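Local coordinates for protein transmembrane oligosaccharyl transferase, putative (Archaeoglobus fulgidus, PDB 3VGP) that probably belongs to the membrane-bound oligosaccharyl transferases, of which this chain is the C-terminal globular domain, at residues T5-T17 against R148-E160. The protein carries 1 engineered substitution. Residues are numbered along the deposited sequence; the frame is centred on the assembly and turned at random.
Sequences TEDWKEALEWMRT and RLVKEFGDVKIFE
Phe153 lies along the helix 6-17 with one ring face over the backbone at Glu10 O and Ala11 N, its CD2 3.6 Å from Ala11 CA. Its far end, CZ, meets Trp14 CB at 3.7 Å, and the two aromatic planes are inclined by 56°, neither stacked nor edge to face. Trp14, with CG anti to the backbone N (chi1 -178°), extends from the helix toward the hairpin. There Lys151, bent at chi2, lays its aliphatic chain over one indole face, CG 4.0 Å from the five-membered ring centroid in a CH-pi contact. A water at the indole edge accepts from both Trp14 NE1 and Lys151 NZ, tying the two ends together. Deeper in, Ile158 CD1 fits among Ala11 CB, Trp14 CE3 and Met15 CG, the last 3.7 Å away; residue 15 is selenomethionine. Val156 straddles two neighbours: CG1 rests on Ala11 CB, while CG2 sits almost squarely over the Trp8 pyrrole ring, 8° off its normal. At the turn a second water donates to Asp7 OD2 and Asp155 OD1, bridging two carboxylates that would otherwise probably repel. No direct hydrogen bond joins the segments. Val90 of the neighbouring strand 88-91 touches both Trp8 and Val156. The arrangement is an amphipathic helix packed on a beta-hairpin, with a type II' turn at Phe153-Val156 and a classic bulge at Val150-Lys151, whose strand 147-153 forms one edge of the domain's mixed beta sheet.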
ATOM      1  N   THR A   5      -4.510   0.812 -14.539  1.00 29.94           N
ATOM      2  CA  THR A   5      -3.614   0.590 -15.664  1.00 30.08           C
ATOM      3  C   THR A   5      -3.405  -0.909 -15.839  1.00 31.16           C
ATOM      4  O   THR A   5      -3.762  -1.702 -14.966  1.00 30.87           O
ATOM      5  CB  THR A   5      -2.235   1.238 -15.433  1.00 31.14           C
ATOM      6  OG1 THR A   5      -1.597   0.607 -14.317  1.00 30.51           O
ATOM      7  CG2 THR A   5      -2.379   2.728 -15.152  1.00 30.19           C
ATOM      8  N   GLU A   6      -2.816  -1.290 -16.966  1.00 30.90           N
ATOM      9  CA  GLU A   6      -2.556  -2.693 -17.249  1.00 32.48           C
ATOM     10  C   GLU A   6      -1.592  -3.283 -16.227  1.00 31.26           C
ATOM     11  O   GLU A   6      -1.744  -4.435 -15.817  1.00 31.61           O
ATOM     12  CB  GLU A   6      -1.983  -2.844 -18.657  1.00 35.94           C
ATOM     13  CG  GLU A   6      -2.782  -3.794 -19.530  1.00 41.15           C
ATOM     14  CD  GLU A   6      -4.278  -3.578 -19.399  1.00 45.15           C
ATOM     15  OE1 GLU A   6      -4.733  -2.418 -19.525  1.00 46.86           O
ATOM     16  OE2 GLU A   6      -5.003  -4.571 -19.171  1.00 45.30           O
ATOM     17  N   ASP A   7      -0.603  -2.497 -15.814  1.00 29.58           N
ATOM     18  CA  ASP A   7       0.362  -2.973 -14.830  1.00 28.99           C
ATOM     19  C   ASP A   7      -0.336  -3.274 -13.512  1.00 29.03           C
ATOM     20  O   ASP A   7      -0.014  -4.255 -12.845  1.00 27.39           O
ATOM     21  CB  ASP A   7       1.464  -1.939 -14.593  1.00 30.12           C
ATOM     22  CG  ASP A   7       2.366  -1.761 -15.793  1.00 31.50           C
ATOM     23  OD1 ASP A   7       2.673  -2.771 -16.459  1.00 31.44           O
ATOM     24  OD2 ASP A   7       2.785  -0.616 -16.059  1.00 30.05           O
ATOM     25  N   TRP A   8      -1.288  -2.425 -13.134  1.00 27.77           N
ATOM     26  CA  TRP A   8      -2.012  -2.643 -11.890  1.00 29.25           C
ATOM     27  C   TRP A   8      -2.879  -3.886 -11.982  1.00 29.99           C
ATOM     28  O   TRP A   8      -2.916  -4.693 -11.051  1.00 30.48           O
ATOM     29  CB  TRP A   8      -2.881  -1.432 -11.539  1.00 27.85           C
ATOM     30  CG  TRP A   8      -2.186  -0.440 -10.662  1.00 29.25           C
ATOM     31  CD1 TRP A   8      -1.693   0.780 -11.025  1.00 28.75           C
ATOM     32  CD2 TRP A   8      -1.888  -0.597  -9.270  1.00 29.40           C
ATOM     33  NE1 TRP A   8      -1.107   1.394  -9.942  1.00 27.93           N
ATOM     34  CE2 TRP A   8      -1.212   0.569  -8.853  1.00 29.00           C
ATOM     35  CE3 TRP A   8      -2.126  -1.611  -8.335  1.00 28.64           C
ATOM     36  CZ2 TRP A   8      -0.772   0.750  -7.540  1.00 30.30           C
ATOM     37  CZ3 TRP A   8      -1.688  -1.431  -7.028  1.00 31.00           C
ATOM     38  CH2 TRP A   8      -1.017  -0.259  -6.644  1.00 29.16           C
ATOM     39  N   LYS A   9      -3.579  -4.045 -13.104  1.00 30.61           N
ATOM     40  CA  LYS A   9      -4.437  -5.209 -13.291  1.00 30.97           C
ATOM     41  C   LYS A   9      -3.610  -6.488 -13.255  1.00 30.24           C
ATOM     42  O   LYS A   9      -4.032  -7.487 -12.674  1.00 28.94           O
ATOM     43  CB  LYS A   9      -5.203  -5.104 -14.614  1.00 31.46           C
ATOM     44  CG  LYS A   9      -6.287  -4.032 -14.607  1.00 33.88           C
ATOM     45  CD  LYS A   9      -7.047  -3.992 -15.926  1.00 35.60           C
ATOM     46  CE  LYS A   9      -8.169  -2.964 -15.888  1.00 37.99           C
ATOM     47  NZ  LYS A   9      -8.912  -2.897 -17.182  1.00 38.79           N
ATOM     48  N   GLU A  10      -2.432  -6.442 -13.875  1.00 29.97           N
ATOM     49  CA  GLU A  10      -1.513  -7.578 -13.908  1.00 30.56           C
ATOM     50  C   GLU A  10      -1.007  -7.907 -12.508  1.00 28.61           C
ATOM     51  O   GLU A  10      -0.944  -9.071 -12.113  1.00 28.43           O
ATOM     52  CB  GLU A  10      -0.304  -7.262 -14.787  1.00 33.10           C
ATOM     53  CG  GLU A  10      -0.388  -7.740 -16.221  1.00 40.54           C
ATOM     54  CD  GLU A  10       0.910  -7.487 -16.970  1.00 43.20           C
ATOM     55  OE1 GLU A  10       1.166  -6.324 -17.349  1.00 46.78           O
ATOM     56  OE2 GLU A  10       1.681  -8.451 -17.165  1.00 47.41           O
ATOM     57  N   ALA A  11      -0.621  -6.871 -11.771  1.00 26.52           N
ATOM     58  CA  ALA A  11      -0.121  -7.052 -10.416  1.00 25.51           C
ATOM     59  C   ALA A  11      -1.209  -7.683  -9.553  1.00 25.85           C
ATOM     60  O   ALA A  11      -0.953  -8.623  -8.802  1.00 25.64           O
ATOM     61  CB  ALA A  11       0.303  -5.709  -9.833  1.00 23.29           C
ATOM     62  N   LEU A  12      -2.428  -7.163  -9.664  1.00 25.65           N
ATOM     63  CA  LEU A  12      -3.540  -7.686  -8.883  1.00 27.47           C
ATOM     64  C   LEU A  12      -3.836  -9.135  -9.245  1.00 27.32           C
ATOM     65  O   LEU A  12      -4.221  -9.925  -8.385  1.00 28.21           O
ATOM     66  CB  LEU A  12      -4.788  -6.819  -9.083  1.00 29.35           C
ATOM     67  CG  LEU A  12      -4.795  -5.513  -8.280  1.00 31.23           C
ATOM     68  CD1 LEU A  12      -5.864  -4.572  -8.811  1.00 33.37           C
ATOM     69  CD2 LEU A  12      -5.029  -5.827  -6.808  1.00 31.82           C
ATOM     70  N   GLU A  13      -3.646  -9.486 -10.514  1.00 27.49           N
ATOM     71  CA  GLU A  13      -3.887 -10.853 -10.970  1.00 30.04           C
ATOM     72  C   GLU A  13      -2.802 -11.799 -10.461  1.00 28.66           C
ATOM     73  O   GLU A  13      -3.075 -12.958 -10.140  1.00 29.56           O
ATOM     74  CB  GLU A  13      -3.938 -10.901 -12.501  1.00 33.01           C
ATOM     75  CG  GLU A  13      -4.179 -12.289 -13.076  1.00 38.40           C
ATOM     76  CD  GLU A  13      -5.367 -12.992 -12.439  1.00 41.96           C
ATOM     77  OE1 GLU A  13      -6.450 -12.373 -12.341  1.00 43.05           O
ATOM     78  OE2 GLU A  13      -5.219 -14.167 -12.041  1.00 44.99           O
ATOM     79  N   TRP A  14      -1.569 -11.307 -10.392  1.00 26.68           N
ATOM     80  CA  TRP A  14      -0.457 -12.116  -9.901  1.00 23.11           C
ATOM     81  C   TRP A  14      -0.676 -12.429  -8.423  1.00 22.55           C
ATOM     82  O   TRP A  14      -0.408 -13.542  -7.963  1.00 21.70           O
ATOM     83  CB  TRP A  14       0.865 -11.361 -10.067  1.00 21.28           C
ATOM     84  CG  TRP A  14       2.064 -12.146  -9.620  1.00 21.07           C
ATOM     85  CD1 TRP A  14       2.816 -13.004 -10.372  1.00 20.76           C
ATOM     86  CD2 TRP A  14       2.633 -12.161  -8.306  1.00 19.88           C
ATOM     87  NE1 TRP A  14       3.819 -13.554  -9.607  1.00 21.36           N
ATOM     88  CE2 TRP A  14       3.729 -13.052  -8.335  1.00 20.34           C
ATOM     89  CE3 TRP A  14       2.322 -11.507  -7.106  1.00 20.26           C
ATOM     90  CZ2 TRP A  14       4.517 -13.307  -7.206  1.00 21.82           C
ATOM     91  CZ3 TRP A  14       3.105 -11.759  -5.984  1.00 20.45           C
ATOM     92  CH2 TRP A  14       4.190 -12.653  -6.043  1.00 19.88           C
HETATM   93  N   MSE A  15      -1.161 -11.441  -7.676  1.00 22.22           N
HETATM   94  CA  MSE A  15      -1.403 -11.634  -6.254  1.00 23.51           C
HETATM   95  C   MSE A  15      -2.608 -12.529  -6.003  1.00 24.77           C
HETATM   96  O   MSE A  15      -2.590 -13.353  -5.093  1.00 26.70           O
HETATM   97  CB  MSE A  15      -1.602 -10.289  -5.558  1.00 23.75           C
HETATM   98  CG  MSE A  15      -0.354  -9.428  -5.555  1.00 23.66           C
HETATM   99 SE   MSE A  15      -0.581  -7.812  -4.540  1.00 34.04          SE
HETATM  100  CE  MSE A  15      -1.582  -6.811  -5.841  1.00 27.34           C
ATOM    101  N   ARG A  16      -3.654 -12.364  -6.803  1.00 27.69           N
ATOM    102  CA  ARG A  16      -4.846 -13.189  -6.642  1.00 29.45           C
ATOM    103  C   ARG A  16      -4.450 -14.647  -6.852  1.00 30.63           C
ATOM    104  O   ARG A  16      -4.853 -15.527  -6.094  1.00 31.78           O
ATOM    105  CB  ARG A  16      -5.912 -12.779  -7.650  1.00 30.97           C
ATOM    106  N   THR A  17      -3.645 -14.889  -7.881  1.00 30.78           N
ATOM    107  CA  THR A  17      -3.182 -16.234  -8.195  1.00 31.31           C
ATOM    108  C   THR A  17      -2.354 -16.791  -7.044  1.00 30.98           C
ATOM    109  O   THR A  17      -2.481 -17.958  -6.680  1.00 30.67           O
ATOM    110  CB  THR A  17      -2.340 -16.233  -9.493  1.00 32.87           C
ATOM    111  OG1 THR A  17      -3.174 -15.853 -10.597  1.00 35.86           O
ATOM    112  CG2 THR A  17      -1.749 -17.610  -9.762  1.00 34.07           C
ATOM    113  N   ARG A 148      10.041  -7.477   1.717  1.00 16.64           N
ATOM    114  CA  ARG A 148      10.875  -7.945   0.620  1.00 17.42           C
ATOM    115  C   ARG A 148      10.214  -7.702  -0.741  1.00 16.15           C
ATOM    116  O   ARG A 148       9.067  -8.086  -0.958  1.00 15.52           O
ATOM    117  CB  ARG A 148      11.145  -9.448   0.799  1.00 17.20           C
ATOM    118  CG  ARG A 148      11.892 -10.108  -0.347  1.00 20.70           C
ATOM    119  CD  ARG A 148      12.067 -11.605  -0.092  1.00 25.33           C
ATOM    120  NE  ARG A 148      12.845 -12.242  -1.152  1.00 26.60           N
ATOM    121  CZ  ARG A 148      13.147 -13.536  -1.190  1.00 28.44           C
ATOM    122  NH1 ARG A 148      12.737 -14.349  -0.224  1.00 26.50           N
ATOM    123  NH2 ARG A 148      13.860 -14.017  -2.199  1.00 28.33           N
ATOM    124  N   LEU A 149      10.933  -7.056  -1.655  1.00 16.31           N
ATOM    125  CA  LEU A 149      10.395  -6.827  -2.992  1.00 16.22           C
ATOM    126  C   LEU A 149      10.368  -8.182  -3.696  1.00 16.98           C
ATOM    127  O   LEU A 149      11.407  -8.842  -3.819  1.00 17.78           O
ATOM    128  CB  LEU A 149      11.284  -5.858  -3.776  1.00 16.65           C
ATOM    129  CG  LEU A 149      10.862  -5.591  -5.222  1.00 16.28           C
ATOM    130  CD1 LEU A 149       9.501  -4.899  -5.256  1.00 19.18           C
ATOM    131  CD2 LEU A 149      11.912  -4.718  -5.900  1.00 21.82           C
ATOM    132  N   VAL A 150       9.191  -8.602  -4.150  1.00 15.67           N
ATOM    133  CA  VAL A 150       9.060  -9.893  -4.817  1.00 18.39           C
ATOM    134  C   VAL A 150       8.580  -9.860  -6.263  1.00 18.95           C
ATOM    135  O   VAL A 150       8.737 -10.845  -6.988  1.00 20.16           O
ATOM    136  CB  VAL A 150       8.124 -10.843  -4.032  1.00 19.32           C
ATOM    137  CG1 VAL A 150       8.743 -11.186  -2.691  1.00 19.92           C
ATOM    138  CG2 VAL A 150       6.756 -10.202  -3.844  1.00 18.94           C
ATOM    139  N   LYS A 151       7.997  -8.747  -6.694  1.00 18.35           N
ATOM    140  CA  LYS A 151       7.511  -8.673  -8.067  1.00 19.17           C
ATOM    141  C   LYS A 151       7.335  -7.229  -8.509  1.00 20.32           C
ATOM    142  O   LYS A 151       7.084  -6.347  -7.690  1.00 18.95           O
ATOM    143  CB  LYS A 151       6.176  -9.421  -8.189  1.00 20.14           C
ATOM    144  CG  LYS A 151       5.919 -10.061  -9.549  1.00 25.32           C
ATOM    145  CD  LYS A 151       6.838 -11.257  -9.786  1.00 23.91           C
ATOM    146  CE  LYS A 151       6.623 -11.837 -11.174  1.00 27.37           C
ATOM    147  NZ  LYS A 151       7.464 -13.043 -11.418  1.00 26.67           N
ATOM    148  N   GLU A 152       7.470  -7.000  -9.810  1.00 20.38           N
ATOM    149  CA  GLU A 152       7.322  -5.668 -10.379  1.00 22.77           C
ATOM    150  C   GLU A 152       6.630  -5.738 -11.731  1.00 23.41           C
ATOM    151  O   GLU A 152       6.912  -6.623 -12.540  1.00 24.93           O
ATOM    152  CB  GLU A 152       8.685  -5.000 -10.553  1.00 24.36           C
ATOM    153  CG  GLU A 152       9.323  -4.519  -9.269  1.00 31.22           C
ATOM    154  CD  GLU A 152      10.592  -3.735  -9.524  1.00 35.14           C
ATOM    155  OE1 GLU A 152      11.576  -4.335 -10.001  1.00 40.28           O
ATOM    156  OE2 GLU A 152      10.605  -2.516  -9.257  1.00 39.21           O
ATOM    157  N   PHE A 153       5.723  -4.799 -11.965  1.00 23.50           N
ATOM    158  CA  PHE A 153       4.982  -4.716 -13.218  1.00 23.24           C
ATOM    159  C   PHE A 153       5.016  -3.241 -13.578  1.00 23.43           C
ATOM    160  O   PHE A 153       4.191  -2.462 -13.108  1.00 23.56           O
ATOM    161  CB  PHE A 153       3.540  -5.186 -13.007  1.00 24.03           C
ATOM    162  CG  PHE A 153       3.423  -6.649 -12.678  1.00 24.60           C
ATOM    163  CD1 PHE A 153       3.428  -7.607 -13.688  1.00 26.96           C
ATOM    164  CD2 PHE A 153       3.332  -7.072 -11.355  1.00 24.15           C
ATOM    165  CE1 PHE A 153       3.345  -8.968 -13.386  1.00 27.62           C
ATOM    166  CE2 PHE A 153       3.250  -8.430 -11.041  1.00 25.05           C
ATOM    167  CZ  PHE A 153       3.256  -9.378 -12.059  1.00 26.44           C
ATOM    168  N   GLY A 154       5.981  -2.856 -14.408  1.00 24.02           N
ATOM    169  CA  GLY A 154       6.116  -1.453 -14.751  1.00 23.92           C
ATOM    170  C   GLY A 154       6.698  -0.814 -13.504  1.00 22.97           C
ATOM    171  O   GLY A 154       7.742  -1.250 -13.019  1.00 23.86           O
ATOM    172  N   ASP A 155       6.033   0.202 -12.962  1.00 22.10           N
ATOM    173  CA  ASP A 155       6.530   0.834 -11.746  1.00 21.30           C
ATOM    174  C   ASP A 155       5.712   0.392 -10.537  1.00 21.53           C
ATOM    175  O   ASP A 155       5.872   0.924  -9.440  1.00 20.33           O
ATOM    176  CB  ASP A 155       6.516   2.361 -11.860  1.00 23.60           C
ATOM    177  CG  ASP A 155       5.157   2.910 -12.224  1.00 25.47           C
ATOM    178  OD1 ASP A 155       4.761   2.780 -13.399  1.00 28.42           O
ATOM    179  OD2 ASP A 155       4.483   3.470 -11.333  1.00 24.74           O
ATOM    180  N   VAL A 156       4.831  -0.581 -10.748  1.00 19.11           N
ATOM    181  CA  VAL A 156       4.023  -1.120  -9.661  1.00 18.70           C
ATOM    182  C   VAL A 156       4.911  -2.162  -8.981  1.00 19.02           C
ATOM    183  O   VAL A 156       5.335  -3.129  -9.619  1.00 21.34           O
ATOM    184  CB  VAL A 156       2.739  -1.806 -10.185  1.00 17.44           C
ATOM    185  CG1 VAL A 156       1.908  -2.323  -9.016  1.00 19.07           C
ATOM    186  CG2 VAL A 156       1.924  -0.829 -11.009  1.00 18.41           C
ATOM    187  N   LYS A 157       5.198  -1.961  -7.699  1.00 17.60           N
ATOM    188  CA  LYS A 157       6.058  -2.883  -6.962  1.00 17.38           C
ATOM    189  C   LYS A 157       5.280  -3.646  -5.897  1.00 17.78           C
ATOM    190  O   LYS A 157       4.520  -3.053  -5.135  1.00 17.95           O
ATOM    191  CB  LYS A 157       7.210  -2.119  -6.301  1.00 16.74           C
ATOM    192  CG  LYS A 157       8.090  -1.355  -7.278  1.00 14.98           C
ATOM    193  CD  LYS A 157       9.264  -0.690  -6.580  1.00 17.63           C
ATOM    194  CE  LYS A 157      10.093   0.119  -7.578  1.00 21.08           C
ATOM    195  NZ  LYS A 157      11.294   0.737  -6.962  1.00 23.03           N
ATOM    196  N   ILE A 158       5.475  -4.961  -5.855  1.00 14.79           N
ATOM    197  CA  ILE A 158       4.799  -5.807  -4.878  1.00 16.60           C
ATOM    198  C   ILE A 158       5.804  -6.272  -3.832  1.00 15.60           C
ATOM    199  O   ILE A 158       6.814  -6.892  -4.160  1.00 14.60           O
ATOM    200  CB  ILE A 158       4.155  -7.044  -5.549  1.00 15.74           C
ATOM    201  CG1 ILE A 158       3.101  -6.591  -6.564  1.00 16.51           C
ATOM    202  CG2 ILE A 158       3.498  -7.935  -4.494  1.00 18.09           C
ATOM    203  CD1 ILE A 158       2.460  -7.725  -7.328  1.00 14.97           C
ATOM    204  N   PHE A 159       5.521  -5.954  -2.574  1.00 13.95           N
ATOM    205  CA  PHE A 159       6.380  -6.328  -1.459  1.00 13.84           C
ATOM    206  C   PHE A 159       5.667  -7.369  -0.613  1.00 16.02           C
ATOM    207  O   PHE A 159       4.465  -7.268  -0.380  1.00 15.55           O
ATOM    208  CB  PHE A 159       6.677  -5.105  -0.589  1.00 14.20           C
ATOM    209  CG  PHE A 159       7.459  -4.031  -1.294  1.00 12.55           C
ATOM    210  CD1 PHE A 159       8.847  -4.016  -1.242  1.00 14.62           C
ATOM    211  CD2 PHE A 159       6.803  -3.039  -2.015  1.00 14.68           C
ATOM    212  CE1 PHE A 159       9.574  -3.031  -1.893  1.00 15.31           C
ATOM    213  CE2 PHE A 159       7.521  -2.046  -2.675  1.00 15.27           C
ATOM    214  CZ  PHE A 159       8.907  -2.040  -2.614  1.00 15.29           C
ATOM    215  N   GLU A 160       6.403  -8.376  -0.162  1.00 14.51           N
ATOM    216  CA  GLU A 160       5.806  -9.389   0.691  1.00 15.21           C
ATOM    217  C   GLU A 160       6.222  -9.092   2.122  1.00 16.47           C
ATOM    218  O   GLU A 160       7.368  -8.720   2.388  1.00 16.55           O
ATOM    219  CB  GLU A 160       6.276 -10.789   0.281  1.00 18.11           C
ATOM    220  CG  GLU A 160       5.660 -11.913   1.106  1.00 22.21           C
ATOM    221  CD  GLU A 160       5.887 -13.282   0.486  1.00 25.46           C
ATOM    222  OE1 GLU A 160       7.023 -13.553   0.044  1.00 25.95           O
ATOM    223  OE2 GLU A 160       4.934 -14.091   0.447  1.00 27.17           O
TER
HETATM  224  O   HOH W   1       3.259   0.899 -14.007  1.00 34.99           O
HETATM  225  O   HOH W   2       6.425 -15.313 -10.140  1.00 40.95           O